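Local coordinates for protein putative ribose 5-phosphate isomerase (Leishmania infantum, PDB 6FXW) that probably interconverts ribose 5-phosphate and ribulose 5-phosphate in the pentose phosphate pathway, as a type B isomerase of the LacAB/RpiB family, at residues G87-L92 / H105-I110; V97-S102 / I127-T132. All blocks are in the same frame, centred on the assembly; numbering follows the deposited sequence. Where two conformers were deposited one is given.

In the fold
The two contacts lie about 11 Å apart, centre to centre, in an alpha/beta fold built on a parallel sheet. Their segments alternate along the chain: 87-92, 97-102, 105-110, 127-132. Strand 90-92, an outermost strand within this chain, runs into helix 96-104, and the loop after that helix returns beside the strand and enters strand 110-114; contact 1 joins the two ends of this crossover. Contact 2 sets the same helix against helix 120-131, which follows strand 110-114. They touch directly, with Ala91 packing on Ser102 and Ile110 on Phe130. Both also reach a second subunit of the tetramer, so strand 90-92 and helix 96-104 both face that neighbour.

Contact 1. Residues G87-L92 / H105-I110; sequences GIRAAL and HNNAHI. With SO4 (sulfate ion), chain C.
Arg89 and His109 both set out with the gamma carbon anti to the carbonyl carbon (chi1 -68° and -53°), and a bend at chi3 of Arg89 brings the guanidinium edge up to the Asn106 and Asn107 carbonyls. ND1 of the His109 ring accepts the Arg89 backbone N-H at 2.9 Å, with the donor slightly tilted from the ring plane; this bond and that of NE2 to a bound sulfate together hold the ring's rotation. His109 CE1 lies over one face of the guanidinium, offset toward the rim, with the two planes 49° apart. Along the guanidinium edge, NE donates to the Asn106 carbonyl O at 2.9 Å and NH2 to the Asn107 O at 2.8 Å. Asn107 has positive phi where the chain leaves helix 96-104, and Arg103 holds its OD1. This is the return of a beta-alpha-beta crossover: Ala90 and Ile110 pair as parallel strands, with Ala91 N giving a nearly straight bond to Ile110 O at 2.8 Å and Ile110 N reaching back to Arg89 O. The sulfate, probably from the crystallisation liquor, takes three bonds: from NH1 of Arg89 to O4, from NH2 to O1, and from His109 NE2 to O2 at 2.8 Å. Away from the anion, Ile88 CG2 meets Ile110 CD1 at 3.7 Å, beside Cys57 and Ile60 of helix 49-61.

Contact 2. Residues V97-S102 / I127-T132; sequences VTAQLS and IETFLT
Ala99 and Thr129 meet where two helices of the alpha/beta fold, 96-104 and 120-131, run side by side in nearly the same direction. The short segments have axes 8.0 Å apart at an angle of 15°, close enough that small residues carry much of the interface. The nearest alpha carbons, those of Ala99 and Phe130, are 5.1 Å apart.

The apolar packing centres on the methyl of Thr129. With CG2 anti to its own backbone N, Thr129 sends this methyl across to the other helix, where it lies 3.8 Å from Ala99 CB and 3.6 Å from the backbone N of Gln100. Gln100 CB flanks the same methyl. The Ala99 methyl also points at the partner helix and rests against CB of Thr129, so the two side chains touch methyl to methyl.

The polar bonds run within each helix, none across the gap. Thr129 turns its hydroxyl back along its own helix to the carbonyl O of Asp125, and Gln100, extended beyond CG, ends on Gln104 through NE2.

The aromatic contact pairs Phe130, next to Thr129, with Ser102, one turn beyond Ala99. Phe130 has CG anti to its backbone N (chi1 -171°), which carries the ring toward Thr67 of strand 67-72, where it also touches Arg103. Ser102 meets this ring at its edge, near the ring plane, with its OG 3.3 Å from Phe130 CE1. The hydroxyl is positioned by its own helix: OG sits between the backbone N and the carbonyl carbon (chi1 69°) and donates to Ala99 O at 2.8 Å.

Contact 1. Residues G87-L92 / H105-I110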
loop_
_atom_site.group_PDB
_atom_site.type_symbol
_atom_site.label_atom_id
_atom_site.label_comp_id
_atom_site.label_asym_id
_atom_site.label_seq_id
_atom_site.Cartn_x
_atom_site.Cartn_y
_atom_site.Cartn_z
ATOM N N GLY A 87 -19.456 -17.413 12.953
ATOM C CA GLY A 87 -19.558 -18.039 11.671
ATOM C C GLY A 87 -18.991 -17.185 10.518
ATOM O O GLY A 87 -19.079 -17.613 9.390
ATOM N N ILE A 88 -18.580 -15.947 10.825
ATOM C CA ILE A 88 -18.061 -15.041 9.798
ATOM C C ILE A 88 -16.595 -14.828 9.952
ATOM O O ILE A 88 -16.088 -14.616 11.066
ATOM C CB ILE A 88 -18.735 -13.675 9.931
ATOM C CG1 ILE A 88 -20.238 -13.727 9.642
ATOM C CG2 ILE A 88 -18.097 -12.520 9.081
ATOM C CD1 ILE A 88 -20.579 -14.058 8.227
ATOM N N ARG A 89 -15.886 -14.873 8.839
ATOM C CA ARG A 89 -14.478 -14.454 8.765
ATOM C C ARG A 89 -14.461 -13.271 7.796
ATOM O O ARG A 89 -14.817 -13.381 6.599
ATOM C CB ARG A 89 -13.620 -15.561 8.224
ATOM C CG ARG A 89 -13.501 -16.781 9.190
ATOM C CD ARG A 89 -12.583 -17.911 8.678
ATOM N NE ARG A 89 -13.017 -18.473 7.433
ATOM C CZ ARG A 89 -14.002 -19.398 7.339
ATOM N NH1 ARG A 89 -14.611 -19.854 8.469
ATOM N NH2 ARG A 89 -14.390 -19.824 6.157
ATOM N N ALA A 90 -13.945 -12.161 8.279
ATOM C CA ALA A 90 -13.930 -10.843 7.574
ATOM C C ALA A 90 -12.495 -10.416 7.414
ATOM O O ALA A 90 -11.729 -10.330 8.382
ATOM C CB ALA A 90 -14.749 -9.835 8.266
ATOM N N ALA A 91 -12.102 -10.117 6.176
ATOM C CA ALA A 91 -10.710 -9.789 5.851
ATOM C C ALA A 91 -10.529 -8.386 5.362
ATOM O O ALA A 91 -11.088 -8.000 4.288
ATOM C CB ALA A 91 -10.199 -10.711 4.765
ATOM N N LEU A 92 -9.733 -7.608 6.041
ATOM C CA LEU A 92 -9.338 -6.302 5.522
ATOM C C LEU A 92 -8.286 -6.479 4.415
ATOM O O LEU A 92 -7.227 -7.054 4.665
ATOM C CB LEU A 92 -8.845 -5.412 6.658
ATOM C CG LEU A 92 -8.609 -3.943 6.302
ATOM C CD1 LEU A 92 -8.423 -3.071 7.514
ATOM C CD2 LEU A 92 -7.218 -3.903 5.554
ATOM N N HIS A 105 -6.151 -18.652 1.701
ATOM C CA HIS A 105 -5.743 -19.125 3.016
ATOM C C HIS A 105 -6.819 -18.998 4.027
ATOM O O HIS A 105 -7.114 -19.945 4.764
ATOM C CB HIS A 105 -4.495 -18.344 3.487
ATOM C CG HIS A 105 -3.293 -18.654 2.695
ATOM N ND1 HIS A 105 -2.086 -17.997 2.936
ATOM C CD2 HIS A 105 -3.089 -19.464 1.638
ATOM C CE1 HIS A 105 -1.207 -18.427 2.056
ATOM N NE2 HIS A 105 -1.765 -19.326 1.255
ATOM N N ASN A 106 -7.435 -17.822 4.149
ATOM C CA ASN A 106 -8.359 -17.578 5.243
ATOM C C ASN A 106 -9.844 -17.863 4.910
ATOM O O ASN A 106 -10.665 -17.837 5.815
ATOM C CB ASN A 106 -8.247 -16.157 5.752
ATOM C CG ASN A 106 -6.815 -15.716 5.981
ATOM O OD1 ASN A 106 -6.295 -14.973 5.143
ATOM N ND2 ASN A 106 -6.136 -16.234 7.015
ATOM N N ASN A 107 -10.116 -18.235 3.661
ATOM C CA ASN A 107 -11.429 -18.559 3.174
ATOM C C ASN A 107 -12.439 -17.559 3.719
ATOM O O ASN A 107 -13.514 -17.893 4.260
ATOM C CB ASN A 107 -11.798 -19.990 3.583
ATOM C CG ASN A 107 -13.015 -20.510 2.835
ATOM O OD1 ASN A 107 -13.529 -19.869 1.935
ATOM N ND2 ASN A 107 -13.504 -21.680 3.281
ATOM N N ALA A 108 -12.191 -16.249 3.570
ATOM C CA ALA A 108 -13.012 -15.217 4.187
ATOM C C ALA A 108 -14.367 -15.069 3.504
ATOM O O ALA A 108 -14.474 -15.193 2.256
ATOM C CB ALA A 108 -12.344 -13.840 4.110
ATOM N N HIS A 109 -15.382 -14.880 4.291
ATOM C CA HIS A 109 -16.721 -14.554 3.786
ATOM C C HIS A 109 -16.909 -13.160 3.354
ATOM O O HIS A 109 -17.738 -12.887 2.471
ATOM C CB HIS A 109 -17.802 -14.800 4.865
ATOM C CG HIS A 109 -17.775 -16.154 5.477
ATOM N ND1 HIS A 109 -16.984 -16.423 6.596
ATOM C CD2 HIS A 109 -18.399 -17.338 5.151
ATOM C CE1 HIS A 109 -17.138 -17.713 6.925
ATOM N NE2 HIS A 109 -17.982 -18.303 6.067
ATOM N N ILE A 110 -16.179 -12.235 3.992
ATOM C CA ILE A 110 -16.407 -10.768 3.826
ATOM C C ILE A 110 -15.091 -10.098 3.527
ATOM O O ILE A 110 -14.081 -10.384 4.197
ATOM C CB ILE A 110 -17.092 -10.144 5.055
ATOM C CG1 ILE A 110 -18.516 -10.775 5.283
ATOM C CG2 ILE A 110 -17.195 -8.615 4.886
ATOM C CD1 ILE A 110 -19.253 -10.214 6.430
HETATM S S SO4 C . -17.505 -21.815 6.689
HETATM O O1 SO4 C . -16.576 -21.638 5.524
HETATM O O2 SO4 C . -18.747 -20.958 6.439
HETATM O O3 SO4 C . -17.880 -23.275 6.728
HETATM O O4 SO4 C . -16.914 -21.546 8.032
#

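Contact 2. Residues V97-S102 / I127-T132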
loop_
_atom_site.group_PDB
_atom_site.type_symbol
_atom_site.label_atom_id
_atom_site.label_comp_id
_atom_site.label_asym_id
_atom_site.label_seq_id
_atom_site.Cartn_x
_atom_site.Cartn_y
_atom_site.Cartn_z
ATOM N N VAL A 97 -2.679 -8.958 -3.444
ATOM C CA VAL A 97 -2.205 -10.109 -2.743
ATOM C C VAL A 97 -3.027 -10.394 -1.485
ATOM O O VAL A 97 -3.361 -11.561 -1.203
ATOM C CB VAL A 97 -0.731 -9.895 -2.358
ATOM C CG1 VAL A 97 -0.292 -10.893 -1.300
ATOM C CG2 VAL A 97 0.102 -9.979 -3.631
ATOM N N THR A 98 -3.412 -9.365 -0.731
ATOM C CA THR A 98 -4.267 -9.578 0.407
ATOM C C THR A 98 -5.650 -10.089 -0.007
ATOM O O THR A 98 -6.182 -11.013 0.602
ATOM C CB THR A 98 -4.405 -8.341 1.309
ATOM O OG1 THR A 98 -4.746 -7.173 0.528
ATOM C CG2 THR A 98 -3.096 -8.083 2.018
ATOM N N ALA A 99 -6.156 -9.532 -1.107
ATOM C CA ALA A 99 -7.436 -10.097 -1.615
ATOM C C ALA A 99 -7.349 -11.536 -1.953
ATOM O O ALA A 99 -8.213 -12.364 -1.575
ATOM C CB ALA A 99 -7.898 -9.307 -2.820
ATOM N N GLN A 100 -6.281 -11.934 -2.676
ATOM C CA GLN A 100 -6.101 -13.336 -3.062
ATOM C C GLN A 100 -5.924 -14.260 -1.882
ATOM O O GLN A 100 -6.605 -15.281 -1.767
ATOM C CB GLN A 100 -4.882 -13.424 -3.978
ATOM C CG GLN A 100 -4.594 -14.834 -4.433
ATOM C CD GLN A 100 -3.309 -14.872 -5.302
ATOM O OE1 GLN A 100 -3.049 -13.961 -6.021
ATOM N NE2 GLN A 100 -2.547 -15.945 -5.223
ATOM N N LEU A 101 -5.029 -13.898 -0.947
ATOM C CA LEU A 101 -4.739 -14.771 0.218
ATOM C C LEU A 101 -5.836 -14.813 1.277
ATOM O O LEU A 101 -6.039 -15.847 1.910
ATOM C CB LEU A 101 -3.410 -14.400 0.810
ATOM C CG LEU A 101 -2.239 -14.607 -0.105
ATOM C CD1 LEU A 101 -0.934 -14.183 0.493
ATOM C CD2 LEU A 101 -2.106 -16.077 -0.512
ATOM N N SER A 102 -6.686 -13.758 1.346
ATOM C CA SER A 102 -7.813 -13.723 2.260
ATOM C C SER A 102 -8.786 -14.867 1.865
ATOM O O SER A 102 -9.463 -15.380 2.734
ATOM C CB SER A 102 -8.573 -12.448 2.223
ATOM O OG SER A 102 -9.285 -12.253 1.042
ATOM N N ILE A 127 -11.760 -6.206 -5.401
ATOM C CA ILE A 127 -13.068 -6.830 -5.529
ATOM C C ILE A 127 -13.024 -7.966 -6.504
ATOM O O ILE A 127 -13.497 -9.079 -6.175
ATOM C CB ILE A 127 -14.109 -5.758 -5.851
ATOM C CG1 ILE A 127 -14.390 -4.861 -4.663
ATOM C CG2 ILE A 127 -15.428 -6.398 -6.275
ATOM C CD1 ILE A 127 -15.348 -3.662 -4.910
ATOM N N GLU A 128 -12.484 -7.711 -7.711
ATOM C CA GLU A 128 -12.456 -8.762 -8.711
ATOM C C GLU A 128 -11.664 -9.976 -8.243
ATOM O O GLU A 128 -12.107 -11.089 -8.401
ATOM C CB GLU A 128 -11.854 -8.231 -9.973
ATOM C CG GLU A 128 -12.759 -7.287 -10.699
ATOM C CD GLU A 128 -12.280 -6.686 -12.001
ATOM O OE1 GLU A 128 -11.081 -6.852 -12.302
ATOM O OE2 GLU A 128 -13.111 -5.956 -12.642
ATOM N N THR A 129 -10.534 -9.792 -7.540
ATOM C CA THR A 129 -9.726 -10.871 -7.033
ATOM C C THR A 129 -10.464 -11.624 -5.938
ATOM O O THR A 129 -10.496 -12.823 -5.912
ATOM C CB THR A 129 -8.437 -10.298 -6.543
ATOM O OG1 THR A 129 -7.810 -9.606 -7.662
ATOM C CG2 THR A 129 -7.527 -11.424 -5.979
ATOM N N PHE A 130 -11.034 -10.893 -4.984
ATOM C CA PHE A 130 -11.753 -11.557 -3.868
ATOM C C PHE A 130 -12.874 -12.436 -4.321
ATOM O O PHE A 130 -13.090 -13.549 -3.821
ATOM C CB PHE A 130 -12.273 -10.476 -2.912
ATOM C CG PHE A 130 -12.847 -10.999 -1.631
ATOM C CD1 PHE A 130 -12.051 -11.250 -0.534
ATOM C CD2 PHE A 130 -14.196 -11.238 -1.516
ATOM C CE1 PHE A 130 -12.536 -11.653 0.662
ATOM C CE2 PHE A 130 -14.700 -11.696 -0.313
ATOM C CZ PHE A 130 -13.882 -11.952 0.766
ATOM N N LEU A 131 -13.623 -11.892 -5.296
ATOM C CA LEU A 131 -14.766 -12.682 -5.810
ATOM C C LEU A 131 -14.431 -13.862 -6.700
ATOM O O LEU A 131 -15.323 -14.726 -6.924
ATOM C CB LEU A 131 -15.715 -11.778 -6.586
ATOM C CG LEU A 131 -16.424 -10.677 -5.784
ATOM C CD1 LEU A 131 -17.296 -9.711 -6.662
ATOM C CD2 LEU A 131 -17.211 -11.244 -4.585
ATOM N N THR A 132 -13.234 -13.914 -7.230
ATOM C CA THR A 132 -12.855 -15.003 -8.119
ATOM C C THR A 132 -11.807 -15.935 -7.603
ATOM O O THR A 132 -11.229 -16.692 -8.387
ATOM C CB THR A 132 -12.407 -14.438 -9.453
ATOM O OG1 THR A 132 -11.285 -13.533 -9.316
ATOM C CG2 THR A 132 -13.481 -13.552 -10.122
#